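Local coordinates for Cif-like 1 (PDB 7JQY), which is a Cif-like epoxide hydrolase with an alpha/beta hydrolase fold, probably opening epoxide rings with water, at residues Arg154-Ala159 / Trp168-His173. The protein carries 1 engineered substitution. Sequence-based numbering, arbitrary orientation.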
ATOM      1  N   ARG B 154     -29.068 -34.800  -6.006  1.00 56.74           N
ATOM      2  CA  ARG B 154     -27.939 -35.693  -5.760  1.00 55.42           C
ATOM      3  C   ARG B 154     -26.728 -35.272  -6.574  1.00 50.73           C
ATOM      4  O   ARG B 154     -25.595 -35.459  -6.123  1.00 50.73           O
ATOM      5  CB  ARG B 154     -28.302 -37.154  -6.032  1.00 63.06           C
ATOM      6  CG  ARG B 154     -29.163 -37.421  -7.244  1.00 66.07           C
ATOM      7  CD  ARG B 154     -29.925 -38.723  -7.046  1.00 72.63           C
ATOM      8  NE  ARG B 154     -30.087 -39.463  -8.291  1.00 77.95           N
ATOM      9  CZ  ARG B 154     -29.202 -40.341  -8.755  1.00 85.46           C
ATOM     10  NH1 ARG B 154     -29.432 -40.976  -9.898  1.00 88.64           N
ATOM     11  NH2 ARG B 154     -28.084 -40.581  -8.080  1.00 84.96           N
ATOM     12  N   ILE B 155     -26.943 -34.607  -7.711  1.00 52.96           N
ATOM     13  CA  ILE B 155     -25.818 -34.004  -8.416  1.00 52.78           C
ATOM     14  C   ILE B 155     -25.126 -32.998  -7.509  1.00 51.38           C
ATOM     15  O   ILE B 155     -23.892 -32.926  -7.461  1.00 50.02           O
ATOM     16  CB  ILE B 155     -26.295 -33.338  -9.721  1.00 48.10           C
ATOM     17  CG1 ILE B 155     -27.052 -34.336 -10.595  1.00 51.18           C
ATOM     18  CG2 ILE B 155     -25.124 -32.736 -10.477  1.00 45.30           C
ATOM     19  CD1 ILE B 155     -26.164 -35.417 -11.225  1.00 47.38           C
ATOM     20  N   TRP B 156     -25.910 -32.234  -6.746  1.00 48.59           N
ATOM     21  CA  TRP B 156     -25.333 -31.306  -5.778  1.00 51.51           C
ATOM     22  C   TRP B 156     -24.628 -32.058  -4.653  1.00 50.51           C
ATOM     23  O   TRP B 156     -23.501 -31.715  -4.270  1.00 46.85           O
ATOM     24  CB  TRP B 156     -26.430 -30.386  -5.227  1.00 49.20           C
ATOM     25  CG  TRP B 156     -26.003 -29.514  -4.084  1.00 50.12           C
ATOM     26  CD1 TRP B 156     -25.986 -29.845  -2.759  1.00 49.32           C
ATOM     27  CD2 TRP B 156     -25.556 -28.152  -4.163  1.00 50.95           C
ATOM     28  NE1 TRP B 156     -25.547 -28.779  -2.008  1.00 51.01           N
ATOM     29  CE2 TRP B 156     -25.276 -27.727  -2.846  1.00 51.48           C
ATOM     30  CE3 TRP B 156     -25.366 -27.253  -5.218  1.00 48.63           C
ATOM     31  CZ2 TRP B 156     -24.810 -26.438  -2.557  1.00 49.50           C
ATOM     32  CZ3 TRP B 156     -24.906 -25.973  -4.928  1.00 48.10           C
ATOM     33  CH2 TRP B 156     -24.632 -25.580  -3.611  1.00 47.10           C
ATOM     34  N   ASP B 157     -25.281 -33.087  -4.108  1.00 50.20           N
ATOM     35  CA  ASP B 157     -24.706 -33.804  -2.972  1.00 53.06           C
ATOM     36  C   ASP B 157     -23.492 -34.626  -3.372  1.00 50.59           C
ATOM     37  O   ASP B 157     -22.592 -34.831  -2.548  1.00 49.99           O
ATOM     38  CB  ASP B 157     -25.763 -34.689  -2.307  1.00 54.23           C
ATOM     39  CG  ASP B 157     -26.797 -33.872  -1.534  1.00 56.32           C
ATOM     40  OD1 ASP B 157     -28.009 -34.080  -1.751  1.00 60.12           O
ATOM     41  OD2 ASP B 157     -26.398 -33.004  -0.724  1.00 55.28           O
ATOM     42  N   GLU B 158     -23.416 -35.061  -4.630  1.00 49.21           N
ATOM     43  CA  GLU B 158     -22.269 -35.862  -5.038  1.00 52.00           C
ATOM     44  C   GLU B 158     -21.038 -35.002  -5.288  1.00 53.24           C
ATOM     45  O   GLU B 158     -19.917 -35.443  -5.010  1.00 51.21           O
ATOM     46  CB  GLU B 158     -22.597 -36.656  -6.306  1.00 52.45           C
ATOM     47  CG  GLU B 158     -23.622 -37.771  -6.127  1.00 56.06           C
ATOM     48  CD  GLU B 158     -24.175 -38.275  -7.455  1.00 61.16           C
ATOM     49  OE1 GLU B 158     -25.027 -39.190  -7.441  1.00 68.45           O
ATOM     50  OE2 GLU B 158     -23.756 -37.760  -8.514  1.00 57.57           O
ATOM     51  N   ALA B 159     -21.230 -33.756  -5.739  1.00 51.21           N
ATOM     52  CA  ALA B 159     -20.107 -32.831  -5.834  1.00 48.11           C
ATOM     53  C   ALA B 159     -19.519 -32.552  -4.462  1.00 48.47           C
ATOM     54  O   ALA B 159     -18.297 -32.433  -4.309  1.00 48.72           O
ATOM     55  CB  ALA B 159     -20.553 -31.532  -6.510  1.00 47.62           C
ATOM     56  N   TRP B 168     -14.108 -25.883  -4.752  1.00 41.47           N
ATOM     57  CA  TRP B 168     -13.129 -25.587  -3.710  1.00 38.24           C
ATOM     58  C   TRP B 168     -13.477 -24.310  -2.955  1.00 43.92           C
ATOM     59  O   TRP B 168     -13.186 -24.190  -1.758  1.00 43.34           O
ATOM     60  CB  TRP B 168     -11.733 -25.451  -4.328  1.00 39.17           C
ATOM     61  CG  TRP B 168     -11.550 -24.186  -5.145  1.00 42.76           C
ATOM     62  CD1 TRP B 168     -11.703 -24.050  -6.496  1.00 41.36           C
ATOM     63  CD2 TRP B 168     -11.198 -22.880  -4.650  1.00 42.07           C
ATOM     64  NE1 TRP B 168     -11.470 -22.746  -6.874  1.00 40.61           N
ATOM     65  CE2 TRP B 168     -11.161 -22.009  -5.761  1.00 39.80           C
ATOM     66  CE3 TRP B 168     -10.918 -22.365  -3.379  1.00 42.51           C
ATOM     67  CZ2 TRP B 168     -10.845 -20.657  -5.640  1.00 36.95           C
ATOM     68  CZ3 TRP B 168     -10.611 -21.015  -3.260  1.00 37.60           C
ATOM     69  CH2 TRP B 168     -10.574 -20.180  -4.385  1.00 38.99           C
ATOM     70  N   HIS B 169     -14.106 -23.352  -3.637  1.00 39.55           N
ATOM     71  CA  HIS B 169     -14.340 -22.026  -3.091  1.00 41.01           C
ATOM     72  C   HIS B 169     -15.516 -21.975  -2.126  1.00 41.54           C
ATOM     73  O   HIS B 169     -15.694 -20.953  -1.456  1.00 42.36           O
ATOM     74  CB  HIS B 169     -14.541 -21.033  -4.243  1.00 38.00           C
ATOM     75  CG  HIS B 169     -15.712 -21.353  -5.116  1.00 40.28           C
ATOM     76  ND1 HIS B 169     -15.753 -22.460  -5.937  1.00 38.37           N
ATOM     77  CD2 HIS B 169     -16.888 -20.704  -5.298  1.00 37.81           C
ATOM     78  CE1 HIS B 169     -16.907 -22.485  -6.580  1.00 39.72           C
ATOM     79  NE2 HIS B 169     -17.615 -21.429  -6.210  1.00 39.56           N
ATOM     80  N   PHE B 170     -16.323 -23.035  -2.051  1.00 40.62           N
ATOM     81  CA  PHE B 170     -17.419 -23.071  -1.089  1.00 41.21           C
ATOM     82  C   PHE B 170     -16.898 -22.854   0.326  1.00 45.14           C
ATOM     83  O   PHE B 170     -17.481 -22.092   1.109  1.00 42.55           O
ATOM     84  CB  PHE B 170     -18.164 -24.406  -1.177  1.00 41.59           C
ATOM     85  CG  PHE B 170     -19.138 -24.499  -2.324  1.00 42.10           C
ATOM     86  CD1 PHE B 170     -18.998 -23.697  -3.446  1.00 39.55           C
ATOM     87  CD2 PHE B 170     -20.193 -25.394  -2.277  1.00 40.51           C
ATOM     88  CE1 PHE B 170     -19.897 -23.785  -4.498  1.00 40.17           C
ATOM     89  CE2 PHE B 170     -21.095 -25.485  -3.322  1.00 41.66           C
ATOM     90  CZ  PHE B 170     -20.946 -24.680  -4.434  1.00 43.00           C
ATOM     91  N   GLY B 171     -15.808 -23.538   0.680  1.00 41.75           N
ATOM     92  CA  GLY B 171     -15.244 -23.367   2.009  1.00 41.16           C
ATOM     93  C   GLY B 171     -14.810 -21.937   2.287  1.00 43.84           C
ATOM     94  O   GLY B 171     -15.215 -21.337   3.284  1.00 41.55           O
ATOM     95  N   LEU B 172     -13.967 -21.379   1.411  1.00 43.46           N
ATOM     96  CA  LEU B 172     -13.455 -20.030   1.630  1.00 43.47           C
ATOM     97  C   LEU B 172     -14.588 -19.019   1.712  1.00 40.92           C
ATOM     98  O   LEU B 172     -14.623 -18.182   2.616  1.00 40.41           O
ATOM     99  CB  LEU B 172     -12.476 -19.644   0.518  1.00 41.62           C
ATOM    100  CG  LEU B 172     -12.092 -18.161   0.519  1.00 40.26           C
ATOM    101  CD1 LEU B 172     -11.317 -17.809   1.778  1.00 40.64           C
ATOM    102  CD2 LEU B 172     -11.301 -17.776  -0.728  1.00 38.24           C
ATOM    103  N   HIS B 173     -15.522 -19.074   0.763  1.00 40.98           N
ATOM    104  CA  HIS B 173     -16.609 -18.108   0.753  1.00 41.10           C
ATOM    105  C   HIS B 173     -17.459 -18.216   2.005  1.00 44.05           C
ATOM    106  O   HIS B 173     -18.085 -17.234   2.415  1.00 40.18           O
ATOM    107  CB  HIS B 173     -17.466 -18.296  -0.491  1.00 40.42           C
ATOM    108  CG  HIS B 173     -16.783 -17.873  -1.750  1.00 35.52           C
ATOM    109  ND1 HIS B 173     -17.448 -17.746  -2.949  1.00 34.20           N
ATOM    110  CD2 HIS B 173     -15.491 -17.549  -1.996  1.00 36.09           C
ATOM    111  CE1 HIS B 173     -16.593 -17.367  -3.883  1.00 35.82           C
ATOM    112  NE2 HIS B 173     -15.401 -17.237  -3.330  1.00 35.51           N
TER
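Trp156 and Phe170 make the contact between segments 154-159 and 168-173, which lie on helix 154-161 and the short helix 169-173, both in the helical cap inserted between strands 140-146 and 250-255 of the alpha/beta hydrolase fold. The link is slight, burying 77 Å² in total, and no hydrogen bond crosses it. On the first helix, Arg154 starts a turn closed by its O accepting from Glu158 N at 2.7 Å; the same two residues form a salt bridge, Arg154 NH2 to Glu158 OE1, at 3.4 Å. Trp156 follows. A chi1 of 172° sets its CG anti to the backbone N and carries the benzo ring toward Phe170, where its far corner does the touching: CH2 lies 3.6 Å from Phe170 CE2 and 3.9 Å from Phe170 CZ. On the pyrrole ring of this buried indole, NE1 is hydrogen-bonded to Glu235 OE2, which should limit the ring's freedom to turn. The planes of the phenyl and the six-membered ring meet at 37° with centroids 5.5 Å apart, so the pair is oblique and only the outer carbons are close. Phe170 also lies against its sequence neighbour: its CD1 sits 3.8 Å above the His169 imidazole plane, offset toward the rim.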